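Local structure of probable molybdenum cofactor guanylyltransferase (Aquifex aeolicus, 2E8B) at residues Leu107-Lys112 with Thr181-Asn186; Glu132-Leu137 with Arg159-Leu164. The protein probably transfers the GMP moiety of GTP to the molybdenum-molybdopterin cofactor, forming the guanine dinucleotide form of the cofactor with release of diphosphate. All coordinates share one frame; numbering follows the deposited sequence.

Interaction 1. Residues Leu107-Lys112 with Thr181-Asn186; sequences LPLMKK and TLLNMN
One water joins three backbone groups from both segments: it accepts from Leu109 N at 2.8 Å and donates to Thr181 O and Leu183 O, the second of these at 2.6 Å from the water oxygen. With both its hydrogens and one lone pair committed, the water stands in for direct hydrogen bonds, of which the two segments make none. Met110 N comes to 3.4 Å from Thr181 O but at a poor angle; instead, Met110 CA and Thr181 CA make CA-H...O contacts to Thr181 O and Leu109 O respectively, a reciprocal pair beside the water. The type I turn from Leu107 to Met110 presents Leu109 N to the water, while the weak 3.3 Å bond from Met110 N to Leu107 O closes the turn. Thr181 OG1 is hydrogen-bonded to Leu178 O and to Thr114 OG1, leaving CB and CG2 against Leu109 O. Pro108 sits against Met185, the two side chains sliding past each other in opposite directions, with Pro108 CG a tight 3.5 Å from Met185 CG. Bends at chi2 and chi3 (-80° and 102°) bring Met185 CE back onto CG and CB of the same proline. An alanine here takes away CG and CD, and would probably leave Met185 CG and CE with CB alone to rest on, Leu183 O without the CD it touches, and the turn freer to flex. Met110, also bent, lays CE alongside Leu182 CD2 at 4.0 Å. Near Asp106, the predicted magnesium ligand, the C-terminal loop is thus held through a shared water and apolar contacts, without charge pairing.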
loop_
_atom_site.group_PDB
_atom_site.type_symbol
_atom_site.label_atom_id
_atom_site.label_comp_id
_atom_site.label_asym_id
_atom_site.label_seq_id
_atom_site.Cartn_x
_atom_site.Cartn_y
_atom_site.Cartn_z
ATOM N N LEU A 107 -0.971 2.993 -8.394
ATOM C CA LEU A 107 0.087 2.440 -9.241
ATOM C C LEU A 107 -0.538 1.750 -10.454
ATOM O O LEU A 107 -0.826 0.555 -10.429
ATOM C CB LEU A 107 0.922 1.462 -8.418
ATOM C CG LEU A 107 1.579 2.167 -7.223
ATOM C CD1 LEU A 107 2.134 1.146 -6.241
ATOM C CD2 LEU A 107 2.678 3.099 -7.718
ATOM N N PRO A 108 -0.724 2.508 -11.547
ATOM C CA PRO A 108 -1.320 2.050 -12.804
ATOM C C PRO A 108 -0.653 0.900 -13.543
ATOM O O PRO A 108 -1.296 0.235 -14.356
ATOM C CB PRO A 108 -1.365 3.326 -13.640
ATOM C CG PRO A 108 -0.126 4.036 -13.212
ATOM C CD PRO A 108 -0.148 3.857 -11.703
ATOM N N LEU A 109 0.624 0.657 -13.269
ATOM C CA LEU A 109 1.344 -0.408 -13.957
ATOM C C LEU A 109 1.765 -1.587 -13.080
ATOM O O LEU A 109 2.513 -2.459 -13.527
ATOM C CB LEU A 109 2.571 0.182 -14.654
ATOM C CG LEU A 109 2.208 1.186 -15.750
ATOM C CD1 LEU A 109 3.457 1.897 -16.238
ATOM C CD2 LEU A 109 1.515 0.461 -16.894
ATOM N N MET A 110 1.274 -1.630 -11.847
ATOM C CA MET A 110 1.628 -2.720 -10.940
ATOM C C MET A 110 1.306 -4.090 -11.528
ATOM O O MET A 110 0.288 -4.281 -12.198
ATOM C CB MET A 110 0.916 -2.550 -9.588
ATOM C CG MET A 110 1.260 -3.605 -8.528
ATOM S SD MET A 110 3.040 -3.773 -8.113
ATOM C CE MET A 110 3.447 -2.090 -7.633
ATOM N N LYS A 111 2.209 -5.033 -11.292
ATOM C CA LYS A 111 2.055 -6.402 -11.761
ATOM C C LYS A 111 2.304 -7.328 -10.587
ATOM O O LYS A 111 3.065 -7.003 -9.681
ATOM C CB LYS A 111 3.056 -6.724 -12.872
ATOM C CG LYS A 111 2.638 -6.248 -14.246
ATOM C CD LYS A 111 3.402 -6.996 -15.329
ATOM C CE LYS A 111 2.804 -6.721 -16.704
ATOM N NZ LYS A 111 3.425 -7.554 -17.772
ATOM N N LYS A 112 1.663 -8.485 -10.610
ATOM C CA LYS A 112 1.815 -9.440 -9.531
ATOM C C LYS A 112 3.268 -9.845 -9.306
ATOM O O LYS A 112 3.678 -10.051 -8.167
ATOM C CB LYS A 112 0.972 -10.679 -9.822
ATOM C CG LYS A 112 1.415 -11.453 -11.051
ATOM C CD LYS A 112 0.461 -12.595 -11.361
ATOM C CE LYS A 112 0.343 -13.546 -10.188
ATOM N NZ LYS A 112 -0.497 -14.736 -10.519
ATOM N N THR A 181 6.804 -0.878 -13.220
ATOM C CA THR A 181 5.559 -1.241 -12.554
ATOM C C THR A 181 5.289 -0.377 -11.329
ATOM O O THR A 181 4.214 -0.458 -10.735
ATOM C CB THR A 181 5.555 -2.728 -12.114
ATOM O OG1 THR A 181 6.510 -2.928 -11.066
ATOM C CG2 THR A 181 5.900 -3.631 -13.295
ATOM N N LEU A 182 6.255 0.455 -10.961
ATOM C CA LEU A 182 6.113 1.325 -9.793
ATOM C C LEU A 182 5.868 2.790 -10.143
ATOM O O LEU A 182 5.851 3.654 -9.264
ATOM C CB LEU A 182 7.361 1.201 -8.910
ATOM C CG LEU A 182 7.401 -0.107 -8.111
ATOM C CD1 LEU A 182 8.828 -0.546 -7.861
ATOM C CD2 LEU A 182 6.655 0.088 -6.802
ATOM N N LEU A 183 5.674 3.077 -11.425
ATOM C CA LEU A 183 5.434 4.454 -11.848
ATOM C C LEU A 183 4.031 4.917 -11.460
ATOM O O LEU A 183 3.142 4.103 -11.209
ATOM C CB LEU A 183 5.615 4.576 -13.364
ATOM C CG LEU A 183 7.017 4.314 -13.919
ATOM C CD1 LEU A 183 6.980 4.302 -15.441
ATOM C CD2 LEU A 183 7.970 5.385 -13.417
ATOM N N ASN A 184 3.839 6.231 -11.398
ATOM C CA ASN A 184 2.530 6.785 -11.072
ATOM C C ASN A 184 1.963 7.375 -12.354
ATOM O O ASN A 184 2.641 7.398 -13.376
ATOM C CB ASN A 184 2.644 7.889 -10.016
ATOM C CG ASN A 184 3.400 7.445 -8.781
ATOM O OD1 ASN A 184 4.625 7.333 -8.800
ATOM N ND2 ASN A 184 2.670 7.180 -7.703
ATOM N N MET A 185 0.717 7.834 -12.305
ATOM C CA MET A 185 0.085 8.444 -13.472
ATOM C C MET A 185 0.254 9.962 -13.514
ATOM O O MET A 185 -0.029 10.648 -12.532
ATOM C CB MET A 185 -1.433 8.235 -13.428
ATOM C CG MET A 185 -1.923 6.902 -13.988
ATOM S SD MET A 185 -2.029 6.870 -15.804
ATOM C CE MET A 185 -0.572 5.957 -16.231
ATOM N N ASN A 186 0.745 10.481 -14.637
ATOM C CA ASN A 186 1.034 11.910 -14.759
ATOM C C ASN A 186 1.120 12.348 -16.222
ATOM O O ASN A 186 0.369 11.862 -17.067
ATOM C CB ASN A 186 2.354 12.213 -14.045
ATOM C CG ASN A 186 3.539 11.519 -14.689
ATOM O OD1 ASN A 186 3.513 10.310 -14.923
ATOM N ND2 ASN A 186 4.588 12.282 -14.973
HETATM O O HOH W 1 2.426 1.642 -11.372
#

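Interaction 2. Residues Glu132-Leu137 with Arg159-Leu164; sequences EKLHTL and RIWALL
Leu134-Thr136 passes beside the first turn of helix 160-167 with no hydrogen bond between them, the closest alpha carbons, those of Thr136 and Ile160, lying 7.1 Å apart, a spacing that leaves the contact to side chains. Thr136 is the centre of it. Its CB rests 3.8 Å from Ile160 CG2, and its methyl CG2 reaches three side chains of the helix: Ile160 CG2, Trp161 CD1 and Leu164 CD1. The methyl can do so because it stands anti to the carbonyl carbon, with OG1 in the remaining position between backbone N and carbonyl (chi1 59°). It meets the Trp161 indole at the edge, near the ring plane, 3.9 Å from CD1, and the two side chains cross at about a right angle. Leu134, whose CG is anti to its own backbone N (chi1 180°), sends CD2 to the same indole carbon from an oblique direction and also to Leu164 CD1, both at 4.3 Å, a looser fit. Past the corner in the chain, Leu137 CD2 meets Ile160 CD1 at 4.0 Å, these side chains again at about a right angle. Every one of these approaches is apolar. In the helix, Leu164 N bonds to Ile160 O at 2.8 Å, fixing as one turn the two residues that both touch the threonine methyl. This is strand-to-helix packing within the MobA-like NTP transferase domain, with Leu137 close to Leu20, predicted to bind GTP. Strand 134-135 pairs antiparallel with strand 126-130, where Leu134 also touches Val128. Ile160 and Leu137 both continue onto Ser84 of helix 84-94, and Leu163 packs against helix 146-154, so helix 160-167 packs on both helices and, through Leu164 on Val126, on strand 126-130.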
loop_
_atom_site.group_PDB
_atom_site.type_symbol
_atom_site.label_atom_id
_atom_site.label_comp_id
_atom_site.label_asym_id
_atom_site.label_seq_id
_atom_site.Cartn_x
_atom_site.Cartn_y
_atom_site.Cartn_z
ATOM N N GLU A 132 14.452 4.091 -8.216
ATOM C CA GLU A 132 15.213 5.316 -8.024
ATOM C C GLU A 132 14.631 5.944 -6.766
ATOM O O GLU A 132 15.308 6.665 -6.038
ATOM C CB GLU A 132 15.017 6.264 -9.208
ATOM C CG GLU A 132 15.685 5.799 -10.485
ATOM C CD GLU A 132 17.190 5.754 -10.352
ATOM O OE1 GLU A 132 17.779 6.801 -10.003
ATOM O OE2 GLU A 132 17.784 4.680 -10.590
ATOM N N LYS A 133 13.363 5.634 -6.522
ATOM C CA LYS A 133 12.623 6.137 -5.374
ATOM C C LYS A 133 12.337 5.033 -4.362
ATOM O O LYS A 133 12.252 3.859 -4.720
ATOM C CB LYS A 133 11.291 6.728 -5.850
ATOM C CG LYS A 133 10.260 6.937 -4.751
ATOM C CD LYS A 133 8.956 7.488 -5.307
ATOM C CE LYS A 133 7.931 7.662 -4.203
ATOM N NZ LYS A 133 6.721 8.381 -4.679
ATOM N N LEU A 134 12.194 5.415 -3.096
ATOM C CA LEU A 134 11.867 4.443 -2.058
ATOM C C LEU A 134 10.341 4.367 -2.030
ATOM O O LEU A 134 9.666 5.357 -1.739
ATOM C CB LEU A 134 12.382 4.908 -0.695
ATOM C CG LEU A 134 12.079 3.949 0.460
ATOM C CD1 LEU A 134 12.859 2.653 0.262
ATOM C CD2 LEU A 134 12.442 4.597 1.789
ATOM N N HIS A 135 9.793 3.202 -2.350
ATOM C CA HIS A 135 8.351 3.052 -2.352
ATOM C C HIS A 135 7.835 2.591 -1.005
ATOM O O HIS A 135 7.624 1.404 -0.775
ATOM C CB HIS A 135 7.943 2.095 -3.464
ATOM C CG HIS A 135 8.375 2.564 -4.814
ATOM N ND1 HIS A 135 9.601 2.248 -5.358
ATOM C CD2 HIS A 135 7.787 3.421 -5.680
ATOM C CE1 HIS A 135 9.750 2.893 -6.501
ATOM N NE2 HIS A 135 8.665 3.613 -6.718
ATOM N N THR A 136 7.632 3.564 -0.123
ATOM C CA THR A 136 7.164 3.322 1.231
ATOM C C THR A 136 5.837 2.595 1.305
ATOM O O THR A 136 5.540 1.939 2.306
ATOM C CB THR A 136 7.008 4.637 2.000
ATOM O OG1 THR A 136 6.078 5.477 1.309
ATOM C CG2 THR A 136 8.343 5.347 2.119
ATOM N N LEU A 137 5.039 2.704 0.249
ATOM C CA LEU A 137 3.735 2.052 0.239
ATOM C C LEU A 137 3.636 0.821 -0.656
ATOM O O LEU A 137 2.554 0.493 -1.149
ATOM C CB LEU A 137 2.646 3.061 -0.129
ATOM C CG LEU A 137 2.619 4.307 0.771
ATOM C CD1 LEU A 137 1.495 5.247 0.334
ATOM C CD2 LEU A 137 2.424 3.889 2.222
ATOM N N ARG A 159 5.929 11.797 8.899
ATOM C CA ARG A 159 6.859 11.335 7.877
ATOM C C ARG A 159 7.119 9.837 7.956
ATOM O O ARG A 159 7.614 9.344 8.968
ATOM C CB ARG A 159 8.188 12.072 8.008
ATOM C CG ARG A 159 8.081 13.575 7.876
ATOM C CD ARG A 159 9.421 14.211 8.194
ATOM N NE ARG A 159 9.786 13.997 9.593
ATOM C CZ ARG A 159 10.995 14.235 10.092
ATOM N NH1 ARG A 159 11.962 14.689 9.303
ATOM N NH2 ARG A 159 11.232 14.037 11.385
ATOM N N ILE A 160 6.784 9.106 6.896
ATOM C CA ILE A 160 7.043 7.670 6.898
ATOM C C ILE A 160 8.550 7.452 6.771
ATOM O O ILE A 160 9.078 6.434 7.223
ATOM C CB ILE A 160 6.293 6.952 5.757
ATOM C CG1 ILE A 160 4.781 7.043 6.007
ATOM C CG2 ILE A 160 6.703 5.482 5.699
ATOM C CD1 ILE A 160 3.931 6.420 4.906
ATOM N N TRP A 161 9.245 8.406 6.158
ATOM C CA TRP A 161 10.702 8.300 6.031
ATOM C C TRP A 161 11.317 8.281 7.423
ATOM O O TRP A 161 12.221 7.500 7.700
ATOM C CB TRP A 161 11.296 9.483 5.262
ATOM C CG TRP A 161 11.141 9.426 3.776
ATOM C CD1 TRP A 161 10.713 8.366 3.026
ATOM C CD2 TRP A 161 11.430 10.480 2.852
ATOM N NE1 TRP A 161 10.717 8.699 1.690
ATOM C CE2 TRP A 161 11.155 9.990 1.556
ATOM C CE3 TRP A 161 11.896 11.795 2.994
ATOM C CZ2 TRP A 161 11.331 10.768 0.406
ATOM C CZ3 TRP A 161 12.070 12.569 1.850
ATOM C CH2 TRP A 161 11.789 12.051 0.575
ATOM N N ALA A 162 10.823 9.151 8.300
ATOM C CA ALA A 162 11.333 9.227 9.666
ATOM C C ALA A 162 10.959 7.965 10.428
ATOM O O ALA A 162 11.747 7.443 11.216
ATOM C CB ALA A 162 10.765 10.460 10.371
ATOM N N LEU A 163 9.747 7.481 10.194
ATOM C CA LEU A 163 9.282 6.264 10.846
ATOM C C LEU A 163 10.207 5.105 10.487
ATOM O O LEU A 163 10.666 4.373 11.364
ATOM C CB LEU A 163 7.861 5.921 10.396
ATOM C CG LEU A 163 7.351 4.529 10.790
ATOM C CD1 LEU A 163 7.120 4.458 12.306
ATOM C CD2 LEU A 163 6.048 4.233 10.047
ATOM N N LEU A 164 10.476 4.952 9.194
ATOM C CA LEU A 164 11.320 3.868 8.718
ATOM C C LEU A 164 12.757 3.956 9.226
ATOM O O LEU A 164 13.367 2.932 9.524
ATOM C CB LEU A 164 11.281 3.803 7.190
ATOM C CG LEU A 164 9.933 3.346 6.613
ATOM C CD1 LEU A 164 10.038 3.276 5.098
ATOM C CD2 LEU A 164 9.549 1.988 7.169
#

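Both contacts are partly buried, and neither has a direct hydrogen bond across its segments. Interaction 1 joins two irregular stretches, the loop entering helix 112-120 and the C-terminal loop, and depends on backbone groups, a bridging water and a proline-methionine contact. Interaction 2 sets the side chains of a short strand and the corner after it against a helix through methyl groups and an indole edge. It is nested along the chain within the loop closed by interaction 1, and the two, centred about 17 Å apart, meet where Leu182 CB packs 3.5 Å from His135 NE2. Both also approach the predicted nucleotide and magnesium site, interaction 1 through Asn184 and interaction 2 through Leu137.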